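Local atomic coordinates of hypothetical conserved protein (Geobacillus kaustophilus, PDB entry 2YXY), a protein that is of unknown function, a DUF1811-family protein with an N-terminal pair of helices followed by a small antiparallel sheet. Residues K9-M14 with Q20-M25; K32-Q35 with E41-V44; K79-K84 with G97-L102. All blocks are in the same frame, centred on the assembly; numbering follows the deposited sequence.

Contact 1: K9-M14 with Q20-M25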
loop_
_atom_site.group_PDB
_atom_site.type_symbol
_atom_site.label_atom_id
_atom_site.label_comp_id
_atom_site.label_asym_id
_atom_site.label_seq_id
_atom_site.Cartn_x
_atom_site.Cartn_y
_atom_site.Cartn_z
ATOM N N LYS A 9 -9.625 -12.985 9.865
ATOM C CA LYS A 9 -9.367 -11.789 10.636
ATOM C C LYS A 9 -9.087 -10.667 9.627
ATOM O O LYS A 9 -8.510 -10.900 8.558
ATOM C CB LYS A 9 -8.116 -11.971 11.513
ATOM C CG LYS A 9 -8.244 -13.037 12.588
ATOM C CD LYS A 9 -6.968 -13.205 13.414
ATOM C CE LYS A 9 -7.176 -14.223 14.549
ATOM N NZ LYS A 9 -5.926 -14.497 15.309
ATOM N N ARG A 10 -9.502 -9.463 9.982
ATOM C CA ARG A 10 -9.235 -8.264 9.201
ATOM C C ARG A 10 -7.742 -7.965 9.381
ATOM O O ARG A 10 -7.162 -8.305 10.411
ATOM C CB ARG A 10 -10.068 -7.117 9.760
ATOM C CG ARG A 10 -11.432 -7.091 9.142
ATOM C CD ARG A 10 -12.529 -6.692 10.090
ATOM N NE ARG A 10 -12.395 -5.366 10.674
ATOM C CZ ARG A 10 -13.411 -4.740 11.266
ATOM N NH1 ARG A 10 -14.605 -5.332 11.320
ATOM N NH2 ARG A 10 -13.238 -3.549 11.834
ATOM N N TYR A 11 -7.111 -7.343 8.392
ATOM C CA TYR A 11 -5.695 -7.050 8.532
ATOM C C TYR A 11 -5.408 -6.214 9.779
ATOM O O TYR A 11 -4.359 -6.387 10.433
ATOM C CB TYR A 11 -5.142 -6.371 7.261
ATOM C CG TYR A 11 -5.231 -7.232 5.990
ATOM C CD1 TYR A 11 -5.475 -8.614 6.059
ATOM C CD2 TYR A 11 -5.087 -6.653 4.726
ATOM C CE1 TYR A 11 -5.583 -9.387 4.906
ATOM C CE2 TYR A 11 -5.192 -7.409 3.564
ATOM C CZ TYR A 11 -5.447 -8.763 3.647
ATOM O OH TYR A 11 -5.624 -9.460 2.472
ATOM N N SER A 12 -6.345 -5.345 10.141
ATOM C CA SER A 12 -6.158 -4.490 11.321
ATOM C C SER A 12 -6.171 -5.244 12.655
ATOM O O SER A 12 -5.868 -4.662 13.690
ATOM C CB SER A 12 -7.221 -3.385 11.371
ATOM O OG SER A 12 -8.488 -3.924 11.700
ATOM N N GLU A 13 -6.492 -6.536 12.629
ATOM C CA GLU A 13 -6.543 -7.348 13.852
ATOM C C GLU A 13 -5.435 -8.404 13.896
ATOM O O GLU A 13 -5.268 -9.097 14.896
ATOM C CB GLU A 13 -7.926 -8.043 13.965
ATOM C CG GLU A 13 -9.107 -7.073 13.831
ATOM C CD GLU A 13 -10.490 -7.745 13.655
ATOM O OE1 GLU A 13 -10.603 -8.824 13.033
ATOM O OE2 GLU A 13 -11.488 -7.156 14.113
ATOM N N MET A 14 -4.662 -8.520 12.827
ATOM C CA MET A 14 -3.618 -9.544 12.780
ATOM C C MET A 14 -2.331 -9.172 13.444
ATOM O O MET A 14 -2.005 -8.002 13.558
ATOM C CB MET A 14 -3.269 -9.912 11.326
ATOM C CG MET A 14 -4.442 -10.360 10.478
ATOM S SD MET A 14 -3.859 -10.835 8.840
ATOM C CE MET A 14 -5.344 -11.785 8.215
ATOM N N GLN A 20 2.355 -11.507 7.776
ATOM C CA GLN A 20 3.394 -12.072 6.893
ATOM C C GLN A 20 2.920 -13.312 6.140
ATOM O O GLN A 20 3.248 -13.492 4.955
ATOM C CB GLN A 20 4.658 -12.431 7.682
ATOM C CG GLN A 20 5.459 -11.227 8.153
ATOM C CD GLN A 20 6.317 -10.618 7.053
ATOM O OE1 GLN A 20 5.840 -10.339 5.944
ATOM N NE2 GLN A 20 7.591 -10.400 7.359
ATOM N N GLN A 21 2.185 -14.175 6.845
ATOM C CA GLN A 21 1.628 -15.386 6.254
ATOM C C GLN A 21 0.572 -14.999 5.204
ATOM O O GLN A 21 0.480 -15.620 4.150
ATOM C CB GLN A 21 1.002 -16.278 7.350
ATOM C CG GLN A 21 2.057 -16.701 8.381
ATOM C CD GLN A 21 1.514 -17.465 9.572
ATOM O OE1 GLN A 21 0.584 -17.018 10.252
ATOM N NE2 GLN A 21 2.117 -18.616 9.852
ATOM N N GLU A 22 -0.252 -13.998 5.510
ATOM C CA GLU A 22 -1.244 -13.566 4.543
ATOM C C GLU A 22 -0.482 -13.051 3.291
ATOM O O GLU A 22 -0.795 -13.408 2.162
ATOM C CB GLU A 22 -2.108 -12.461 5.141
ATOM C CG GLU A 22 -3.020 -11.770 4.125
ATOM C CD GLU A 22 -4.257 -12.587 3.787
ATOM O OE1 GLU A 22 -5.149 -12.053 3.073
ATOM O OE2 GLU A 22 -4.333 -13.754 4.234
ATOM N N ILE A 23 0.555 -12.254 3.506
ATOM C CA ILE A 23 1.305 -11.719 2.376
ATOM C C ILE A 23 1.932 -12.819 1.524
ATOM O O ILE A 23 1.937 -12.720 0.290
ATOM C CB ILE A 23 2.380 -10.729 2.857
ATOM C CG1 ILE A 23 1.685 -9.442 3.325
ATOM C CG2 ILE A 23 3.402 -10.450 1.732
ATOM C CD1 ILE A 23 2.524 -8.578 4.268
ATOM N N ALA A 24 2.460 -13.862 2.170
ATOM C CA ALA A 24 3.070 -14.984 1.440
ATOM C C ALA A 24 2.002 -15.690 0.585
ATOM O O ALA A 24 2.252 -16.088 -0.544
ATOM C CB ALA A 24 3.720 -16.004 2.427
ATOM N N MET A 25 0.813 -15.855 1.138
ATOM C CA MET A 25 -0.276 -16.503 0.416
ATOM C C MET A 25 -0.728 -15.638 -0.777
ATOM O O MET A 25 -0.932 -16.137 -1.886
ATOM C CB MET A 25 -1.440 -16.731 1.383
ATOM C CG MET A 25 -2.765 -17.236 0.758
ATOM S SD MET A 25 -3.850 -15.913 0.144
ATOM C CE MET A 25 -4.654 -15.285 1.687
#
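Tyr11 and Glu22 are the residues whose backbones come nearest, 8.8 Å between Tyr11 CA and Glu22 CA, where the short 3-10 turn 11-13 folds back beside helix 16-36. A gap that wide is bridged by side chains alone. Tyr11 has CG anti to its carbonyl carbon (chi1 -62°), and although its first bond does not aim at the helix, the length of the ring carries the phenol across. Its OH donates a hydrogen bond of 2.7 Å to Glu22 OE1, taken up by the lone pair turned away from the other carboxylate oxygen. The ring and carboxylate planes stand 61° apart, and the acid reaches the ring at its edge, near the plane. Glu22 CG lies 3.6 Å from Tyr11 CE1, adding a carbon contact next to the hydrogen bond; the bend at chi2 then turns the carboxylate toward the phenol. Met14, long and flexible, lays its SD 4.4 Å from Glu22 CB. Leu19, Leu26, Lys48 and Met51 also touch the Tyr11 ring, which thus lies between the two helices of the hairpin. A tyrosine suits this place because its ring packs while its hydroxyl meets a buried acid; the bond would probably steady a carboxylate otherwise costly to bury.

Contact 2: K32-Q35 with E41-V44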
loop_
_atom_site.group_PDB
_atom_site.type_symbol
_atom_site.label_atom_id
_atom_site.label_comp_id
_atom_site.label_asym_id
_atom_site.label_seq_id
_atom_site.Cartn_x
_atom_site.Cartn_y
_atom_site.Cartn_z
ATOM N N LYS A 32 0.818 -16.570 -9.729
ATOM C CA LYS A 32 0.097 -17.389 -10.693
ATOM C C LYS A 32 -0.788 -16.525 -11.596
ATOM O O LYS A 32 -0.922 -16.798 -12.791
ATOM C CB LYS A 32 -0.780 -18.423 -9.978
ATOM C CG LYS A 32 0.015 -19.398 -9.144
ATOM C CD LYS A 32 -0.882 -20.344 -8.374
ATOM C CE LYS A 32 -0.048 -21.347 -7.591
ATOM N NZ LYS A 32 -0.921 -22.272 -6.808
ATOM N N ALA A 33 -1.405 -15.490 -11.027
ATOM C CA ALA A 33 -2.255 -14.620 -11.828
ATOM C C ALA A 33 -1.409 -13.975 -12.930
ATOM O O ALA A 33 -1.850 -13.832 -14.080
ATOM C CB ALA A 33 -2.906 -13.546 -10.937
ATOM N N GLU A 34 -0.184 -13.609 -12.574
ATOM C CA GLU A 34 0.731 -12.985 -13.519
ATOM C C GLU A 34 1.157 -13.943 -14.630
ATOM O O GLU A 34 1.247 -13.537 -15.779
ATOM C CB GLU A 34 1.966 -12.462 -12.797
ATOM C CG GLU A 34 3.013 -11.825 -13.697
ATOM C CD GLU A 34 4.163 -11.254 -12.865
ATOM O OE1 GLU A 34 4.874 -12.036 -12.207
ATOM O OE2 GLU A 34 4.345 -10.036 -12.850
ATOM N N GLN A 35 1.429 -15.202 -14.289
ATOM C CA GLN A 35 1.816 -16.196 -15.292
ATOM C C GLN A 35 0.666 -16.460 -16.237
ATOM O O GLN A 35 0.888 -16.815 -17.383
ATOM C CB GLN A 35 2.145 -17.547 -14.666
ATOM C CG GLN A 35 3.265 -17.575 -13.684
ATOM C CD GLN A 35 3.560 -18.993 -13.271
ATOM O OE1 GLN A 35 2.656 -19.726 -12.851
ATOM N NE2 GLN A 35 4.824 -19.406 -13.403
ATOM N N GLU A 41 -7.001 -9.576 -11.767
ATOM C CA GLU A 41 -6.869 -10.395 -10.568
ATOM C C GLU A 41 -5.513 -10.091 -9.903
ATOM O O GLU A 41 -5.407 -9.986 -8.682
ATOM C CB GLU A 41 -6.943 -11.881 -10.950
ATOM C CG GLU A 41 -8.353 -12.408 -11.263
ATOM C CD GLU A 41 -8.835 -12.089 -12.674
ATOM O OE1 GLU A 41 -8.069 -11.500 -13.469
ATOM O OE2 GLU A 41 -10.000 -12.436 -12.992
ATOM N N TYR A 42 -4.483 -9.924 -10.727
ATOM C CA TYR A 42 -3.158 -9.624 -10.226
ATOM C C TYR A 42 -3.167 -8.302 -9.444
ATOM O O TYR A 42 -2.617 -8.230 -8.329
ATOM C CB TYR A 42 -2.161 -9.533 -11.397
ATOM C CG TYR A 42 -0.756 -9.105 -10.988
ATOM C CD1 TYR A 42 0.169 -10.028 -10.505
ATOM C CD2 TYR A 42 -0.369 -7.762 -11.060
ATOM C CE1 TYR A 42 1.447 -9.626 -10.097
ATOM C CE2 TYR A 42 0.900 -7.355 -10.662
ATOM C CZ TYR A 42 1.802 -8.289 -10.181
ATOM O OH TYR A 42 3.059 -7.874 -9.790
ATOM N N ALA A 43 -3.780 -7.265 -10.030
ATOM C CA ALA A 43 -3.838 -5.947 -9.391
ATOM C C ALA A 43 -4.647 -5.987 -8.075
ATOM O O ALA A 43 -4.365 -5.227 -7.155
ATOM C CB ALA A 43 -4.434 -4.885 -10.373
ATOM N N VAL A 44 -5.652 -6.859 -7.997
ATOM C CA VAL A 44 -6.428 -7.005 -6.768
ATOM C C VAL A 44 -5.513 -7.606 -5.696
ATOM O O VAL A 44 -5.515 -7.146 -4.564
ATOM C CB VAL A 44 -7.659 -7.954 -6.963
ATOM C CG1 VAL A 44 -8.138 -8.500 -5.606
ATOM C CG2 VAL A 44 -8.804 -7.200 -7.642
#
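Glu41 opens the segment with a light touch: its CB lies 4.4 Å from Ala33 CB, so it is the first carbon of this exposed acid's side chain that meets helix 16-36. Tyr42 comes next and carries most of the contact. Tyr42 CA is 5.3 Å from Ala33 CA, a close approach that a small side chain permits: Ala33 CB sits 4.0 Å from Tyr42 N, directly against the backbone of the other helix, and Tyr42 CB is hardly farther off. This is the closed end of a helical hairpin, in which helices 16-36 and 39-54 are joined by a very short turn, and a buried alanine suits such a place because anything bulkier would have to fit between the two backbones. Beyond CB, the Tyr42 side chain passes on to Glu34. Tyr42 has CG anti to its backbone N (chi1 175°), which lays the ring alongside the extended Glu34 chain, both pointing the same way, with Tyr42 CD1 3.8 Å from Glu34 CB, a use of the glutamate stem that needs no bond from its charged end. Farther out, the carboxylate and ring planes are only 18° apart, with Glu34 OE2 4.0 Å from Tyr42 OH, a neighbourly distance rather than a bond.

Contact 3: K79-K84 with G97-L102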
loop_
_atom_site.group_PDB
_atom_site.type_symbol
_atom_site.label_atom_id
_atom_site.label_comp_id
_atom_site.label_asym_id
_atom_site.label_seq_id
_atom_site.Cartn_x
_atom_site.Cartn_y
_atom_site.Cartn_z
ATOM N N LYS A 79 2.164 14.081 -2.249
ATOM C CA LYS A 79 2.221 15.123 -1.245
ATOM C C LYS A 79 1.177 14.797 -0.191
ATOM O O LYS A 79 -0.010 14.778 -0.478
ATOM C CB LYS A 79 1.911 16.466 -1.891
ATOM C CG LYS A 79 2.617 17.622 -1.237
ATOM C CD LYS A 79 2.204 17.806 0.189
ATOM C CE LYS A 79 2.814 19.095 0.716
ATOM N NZ LYS A 79 2.545 20.227 -0.218
ATOM N N VAL A 80 1.622 14.553 1.033
ATOM C CA VAL A 80 0.697 14.195 2.095
ATOM C C VAL A 80 -0.043 15.372 2.732
ATOM O O VAL A 80 0.565 16.316 3.229
ATOM C CB VAL A 80 1.421 13.444 3.213
ATOM C CG1 VAL A 80 0.430 13.102 4.320
ATOM C CG2 VAL A 80 2.110 12.198 2.647
ATOM N N ARG A 81 -1.364 15.302 2.715
ATOM C CA ARG A 81 -2.180 16.325 3.322
ATOM C C ARG A 81 -2.347 15.877 4.767
ATOM O O ARG A 81 -2.071 16.632 5.696
ATOM C CB ARG A 81 -3.537 16.418 2.613
ATOM C CG ARG A 81 -4.545 17.331 3.308
ATOM C CD ARG A 81 -5.933 17.215 2.672
ATOM N NE ARG A 81 -6.973 17.656 3.598
ATOM C CZ ARG A 81 -8.276 17.453 3.428
ATOM N NH1 ARG A 81 -8.728 16.814 2.358
ATOM N NH2 ARG A 81 -9.134 17.876 4.344
ATOM N N TYR A 82 -2.791 14.638 4.966
ATOM C CA TYR A 82 -2.945 14.144 6.329
ATOM C C TYR A 82 -3.016 12.628 6.422
ATOM O O TYR A 82 -3.389 11.951 5.463
ATOM C CB TYR A 82 -4.181 14.764 6.976
ATOM C CG TYR A 82 -5.479 14.183 6.502
ATOM C CD1 TYR A 82 -6.090 13.143 7.201
ATOM C CD2 TYR A 82 -6.101 14.668 5.355
ATOM C CE1 TYR A 82 -7.296 12.596 6.770
ATOM C CE2 TYR A 82 -7.304 14.130 4.913
ATOM C CZ TYR A 82 -7.895 13.093 5.627
ATOM O OH TYR A 82 -9.086 12.554 5.200
ATOM N N LEU A 83 -2.656 12.116 7.592
ATOM C CA LEU A 83 -2.661 10.694 7.862
ATOM C C LEU A 83 -3.873 10.254 8.690
ATOM O O LEU A 83 -4.370 10.991 9.547
ATOM C CB LEU A 83 -1.382 10.307 8.590
ATOM C CG LEU A 83 -0.043 10.401 7.851
ATOM C CD1 LEU A 83 -0.117 9.593 6.568
ATOM C CD2 LEU A 83 0.306 11.849 7.561
ATOM N N LYS A 84 -4.338 9.035 8.429
ATOM C CA LYS A 84 -5.489 8.464 9.116
ATOM C C LYS A 84 -5.394 6.943 9.065
ATOM O O LYS A 84 -5.590 6.342 8.013
ATOM C CB LYS A 84 -6.778 8.916 8.431
ATOM C CG LYS A 84 -7.359 10.195 8.983
ATOM C CD LYS A 84 -8.082 9.950 10.299
ATOM C CE LYS A 84 -9.437 9.289 10.077
ATOM N NZ LYS A 84 -9.337 8.033 9.287
ATOM N N GLY A 97 -4.915 17.307 -9.238
ATOM C CA GLY A 97 -4.873 17.698 -7.836
ATOM C C GLY A 97 -5.903 17.005 -6.961
ATOM O O GLY A 97 -6.068 17.343 -5.786
ATOM N N GLU A 98 -6.588 16.025 -7.542
ATOM C CA GLU A 98 -7.623 15.258 -6.855
ATOM C C GLU A 98 -7.077 14.533 -5.620
ATOM O O GLU A 98 -6.062 13.840 -5.702
ATOM C CB GLU A 98 -8.211 14.240 -7.834
ATOM C CG GLU A 98 -9.514 13.618 -7.396
ATOM C CD GLU A 98 -10.587 14.657 -7.160
ATOM O OE1 GLU A 98 -10.757 15.583 -7.958
ATOM O OE2 GLU A 98 -11.326 14.506 -6.066
ATOM N N GLU A 99 -7.747 14.676 -4.477
ATOM C CA GLU A 99 -7.274 14.004 -3.272
ATOM C C GLU A 99 -7.422 12.498 -3.437
ATOM O O GLU A 99 -8.282 12.021 -4.191
ATOM C CB GLU A 99 -8.036 14.457 -2.028
ATOM C CG GLU A 99 -7.209 14.263 -0.764
ATOM C CD GLU A 99 -7.991 14.472 0.509
ATOM O OE1 GLU A 99 -7.353 14.607 1.573
ATOM O OE2 GLU A 99 -9.237 14.487 0.454
ATOM N N GLU A 100 -6.591 11.752 -2.718
ATOM C CA GLU A 100 -6.600 10.302 -2.815
ATOM C C GLU A 100 -6.001 9.683 -1.553
ATOM O O GLU A 100 -5.076 10.242 -0.972
ATOM C CB GLU A 100 -5.788 9.923 -4.055
ATOM C CG GLU A 100 -5.340 8.501 -4.177
ATOM C CD GLU A 100 -4.325 8.336 -5.289
ATOM O OE1 GLU A 100 -3.914 7.189 -5.566
ATOM O OE2 GLU A 100 -3.932 9.365 -5.886
ATOM N N ALA A 101 -6.539 8.536 -1.133
ATOM C CA ALA A 101 -6.046 7.835 0.057
ATOM C C ALA A 101 -5.089 6.728 -0.381
ATOM O O ALA A 101 -5.454 5.836 -1.142
ATOM C CB ALA A 101 -7.214 7.240 0.848
ATOM N N LEU A 102 -3.865 6.778 0.119
ATOM C CA LEU A 102 -2.858 5.802 -0.257
ATOM C C LEU A 102 -2.324 5.094 0.975
ATOM O O LEU A 102 -2.062 5.742 1.985
ATOM C CB LEU A 102 -1.712 6.520 -0.973
ATOM C CG LEU A 102 -1.099 5.930 -2.244
ATOM C CD1 LEU A 102 -2.191 5.653 -3.279
ATOM C CD2 LEU A 102 -0.073 6.911 -2.805
#
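Arg81 and Glu99 meet through the ends of their side chains, Arg81 CA and Glu99 CA being 8.6 Å apart, and the tight part centres on Glu99 OE1. This oxygen lies 2.7 Å from Arg81 NH1 in a salt bridge whose hydrogen bond is weak, bent to 125° at the hydrogen; Glu99 OE2 is 3.0 Å from the same Arg81 NH1. Glu99 OE1 is also 3.2 Å from Arg81 CD and 3.4 Å from Tyr82 CE2, lodged among guanidinium, aliphatic stem and phenol ring. Guanidinium and carboxylate planes are 21° apart, although the side chains cross at about a right angle. Tyr82 CE2 sits 3.7 Å above the centre of the Arg81 guanidinium plane. Arginine suits its position because its extended stem, with CG anti to the backbone N (chi1 172°), spans the gap before presenting its charge; the extended Glu99 chain, touched by Trp89 of the intervening strand 87-92, brings the acid to it. Losing this carboxylate to an alanine here is likely to leave the guanidinium without its anionic mate. Away from Glu99 OE1 the contact is loose: no touching residue is buried, and Arg81 is exposed. The flat Tyr82 ring serves both the guanidinium face and Trp89, on which it stacks. Arg81 and Tyr82 of strand 76-84 together stand opposite the single Trp89, a classic beta bulge in the four-stranded antiparallel sheet.

From the N terminus the chain first closes contact 1, where 9-14 turns back through a five-residue connection onto the early part of helix 16-36. Contact 2 follows, again with five residues between its segments, and joins the far end of that helix to the start of helix 39-54. The two share helix 16-36, yet their centres are 18 Å apart. Contact 3 comes last and closes a longer loop of twelve residues, which includes strand 87-92, linking strand 76-84 to segment 97-102, which leads into strand 100-103. All three are in series, with none nested or crossed. Contacts 1 and 2 belong to the helical hairpin; contact 3 belongs to the sheet, across the chain's centre from both.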